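Local coordinates for alpha-1,6-mannanase (Bacteroides thetaiotaomicron, PDB 4V1S), which probably hydrolyses internal alpha-1,6-mannosidic linkages of mannans as a glycoside hydrolase family 76 enzyme of a gut symbiont, at residues Ile85-Tyr89 with Trp147-Leu152. Residues are numbered along the deposited sequence; the frame is centred on the assembly and turned at random.
Sequences IFLLY and WTAIGL
Y89 reaches across from helix 81-97 and gives its phenol proton to the backbone carbonyl of W147, OH to O 2.7 Å. The hydroxyl approaches the carbonyl from the side, tilted 26° from the carbonyl plane. This same oxygen receives a weak bond from G151 N within its own helix, so the phenol adds a second, shorter grip on it. The tyrosine ring comes edge-on against the backbone of G151, CE1 to CA 3.5 Å, and L88 CD2 lies against the same G151 CA at 4.0 Å.

Beside that bond the indole of W147 extends back toward helix 81-97, its CG anti to the carbonyl carbon and beside the backbone N. Its benzo edge points at the face of F86 in an offset edge-to-face pair, centroids 5.7 Å apart and planes at 80°. I85 crosses W147 at about a right angle, its CD1 packed on W147 CB at 3.7 Å and close to T148 OG1, a hydroxyl already bonded to E144 O one turn earlier. At the far end L88 CD2 meets L152 CD2 at 4.1 Å.

Further out, W82 and F269 each set a ring against W147, F317 does so against F86, and Y382 meets Y89. W147 NE1 holds a glycerol, probably from the crystallisation liquor, which may mark a pocket. Segments 85-89 and 147-152 run nearly parallel, 17° between their directions, with axes 9.3 Å apart, side-by-side packing consistent with the inner helices of the (alpha/alpha)6 barrel of GH76 enzymes.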
loop_
_atom_site.group_PDB
_atom_site.type_symbol
_atom_site.label_atom_id
_atom_site.label_comp_id
_atom_site.label_asym_id
_atom_site.label_seq_id
_atom_site.Cartn_x
_atom_site.Cartn_y
_atom_site.Cartn_z
ATOM N N ILE A 85 -5.806 6.410 0.438
ATOM C CA ILE A 85 -4.765 5.728 1.240
ATOM C C ILE A 85 -3.385 6.154 0.780
ATOM O O ILE A 85 -2.469 6.368 1.592
ATOM C CB ILE A 85 -4.953 4.194 1.187
ATOM C CG1 ILE A 85 -6.356 3.812 1.736
ATOM C CG2 ILE A 85 -3.859 3.469 1.941
ATOM C CD1 ILE A 85 -6.679 2.334 1.595
ATOM N N PHE A 86 -3.193 6.335 -0.537
ATOM C CA PHE A 86 -1.912 6.852 -0.978
ATOM C C PHE A 86 -1.653 8.284 -0.512
ATOM O O PHE A 86 -0.527 8.610 -0.221
ATOM C CB PHE A 86 -1.752 6.768 -2.478
ATOM C CG PHE A 86 -1.668 5.354 -2.995
ATOM C CD1 PHE A 86 -0.543 4.587 -2.767
ATOM C CD2 PHE A 86 -2.668 4.821 -3.837
ATOM C CE1 PHE A 86 -0.417 3.306 -3.279
ATOM C CE2 PHE A 86 -2.559 3.517 -4.351
ATOM C CZ PHE A 86 -1.430 2.776 -4.068
ATOM N N LEU A 87 -2.696 9.103 -0.404
ATOM C CA LEU A 87 -2.503 10.417 0.156
ATOM C C LEU A 87 -2.117 10.293 1.631
ATOM O O LEU A 87 -1.191 10.928 2.082
ATOM C CB LEU A 87 -3.776 11.280 -0.010
ATOM C CG LEU A 87 -4.119 11.722 -1.409
ATOM C CD1 LEU A 87 -5.450 12.434 -1.419
ATOM C CD2 LEU A 87 -3.018 12.628 -1.945
ATOM N N LEU A 88 -2.803 9.427 2.377
ATOM C CA LEU A 88 -2.435 9.193 3.776
ATOM C C LEU A 88 -0.947 8.815 3.891
ATOM O O LEU A 88 -0.217 9.335 4.734
ATOM C CB LEU A 88 -3.305 8.066 4.332
ATOM C CG LEU A 88 -3.057 7.602 5.756
ATOM C CD1 LEU A 88 -3.357 8.726 6.732
ATOM C CD2 LEU A 88 -3.893 6.361 6.077
ATOM N N TYR A 89 -0.510 7.870 3.066
ATOM C CA TYR A 89 0.901 7.440 3.055
ATOM C C TYR A 89 1.853 8.619 2.734
ATOM O O TYR A 89 2.938 8.745 3.297
ATOM C CB TYR A 89 1.116 6.371 1.998
ATOM C CG TYR A 89 0.488 5.020 2.216
ATOM C CD1 TYR A 89 -0.140 4.664 3.411
ATOM C CD2 TYR A 89 0.542 4.061 1.187
ATOM C CE1 TYR A 89 -0.742 3.399 3.541
ATOM C CE2 TYR A 89 0.005 2.796 1.331
ATOM C CZ TYR A 89 -0.626 2.440 2.525
ATOM O OH TYR A 89 -1.133 1.138 2.670
ATOM N N TRP A 147 -4.654 -2.080 4.250
ATOM C CA TRP A 147 -3.923 -0.988 3.649
ATOM C C TRP A 147 -3.965 0.251 4.501
ATOM O O TRP A 147 -2.971 0.966 4.657
ATOM C CB TRP A 147 -4.545 -0.620 2.294
ATOM C CG TRP A 147 -4.288 -1.453 1.041
ATOM C CD1 TRP A 147 -4.902 -2.628 0.653
ATOM C CD2 TRP A 147 -3.452 -1.068 -0.052
ATOM N NE1 TRP A 147 -4.473 -2.997 -0.601
ATOM C CE2 TRP A 147 -3.599 -2.054 -1.067
ATOM C CE3 TRP A 147 -2.601 0.022 -0.286
ATOM C CZ2 TRP A 147 -2.929 -1.970 -2.304
ATOM C CZ3 TRP A 147 -1.922 0.086 -1.501
ATOM C CH2 TRP A 147 -2.103 -0.900 -2.498
ATOM N N THR A 148 -5.154 0.518 5.060
ATOM C CA THR A 148 -5.365 1.731 5.858
ATOM C C THR A 148 -4.647 1.613 7.205
ATOM O O THR A 148 -3.953 2.545 7.620
ATOM C CB THR A 148 -6.863 2.007 6.067
ATOM O OG1 THR A 148 -7.492 2.139 4.782
ATOM C CG2 THR A 148 -7.093 3.242 6.870
ATOM N N ALA A 149 -4.755 0.436 7.847
ATOM C CA ALA A 149 -4.074 0.188 9.107
ATOM C C ALA A 149 -2.567 0.442 9.015
ATOM O O ALA A 149 -1.989 1.021 9.913
ATOM C CB ALA A 149 -4.357 -1.229 9.600
ATOM N N ILE A 150 -1.948 0.018 7.929
ATOM C CA ILE A 150 -0.522 0.257 7.685
ATOM C C ILE A 150 -0.253 1.750 7.755
ATOM O O ILE A 150 0.634 2.179 8.482
ATOM C CB ILE A 150 -0.119 -0.324 6.318
ATOM C CG1 ILE A 150 -0.079 -1.860 6.367
ATOM C CG2 ILE A 150 1.252 0.170 5.903
ATOM C CD1 ILE A 150 -0.232 -2.480 4.978
ATOM N N GLY A 151 -1.018 2.543 6.996
ATOM C CA GLY A 151 -0.822 4.010 6.954
ATOM C C GLY A 151 -1.037 4.626 8.342
ATOM O O GLY A 151 -0.278 5.518 8.745
ATOM N N LEU A 152 -2.078 4.171 9.063
ATOM C CA LEU A 152 -2.362 4.735 10.385
ATOM C C LEU A 152 -1.293 4.375 11.415
ATOM O O LEU A 152 -0.971 5.194 12.266
ATOM C CB LEU A 152 -3.764 4.350 10.859
ATOM C CG LEU A 152 -4.911 4.835 9.946
ATOM C CD1 LEU A 152 -6.221 4.207 10.399
ATOM C CD2 LEU A 152 -4.991 6.360 9.992
#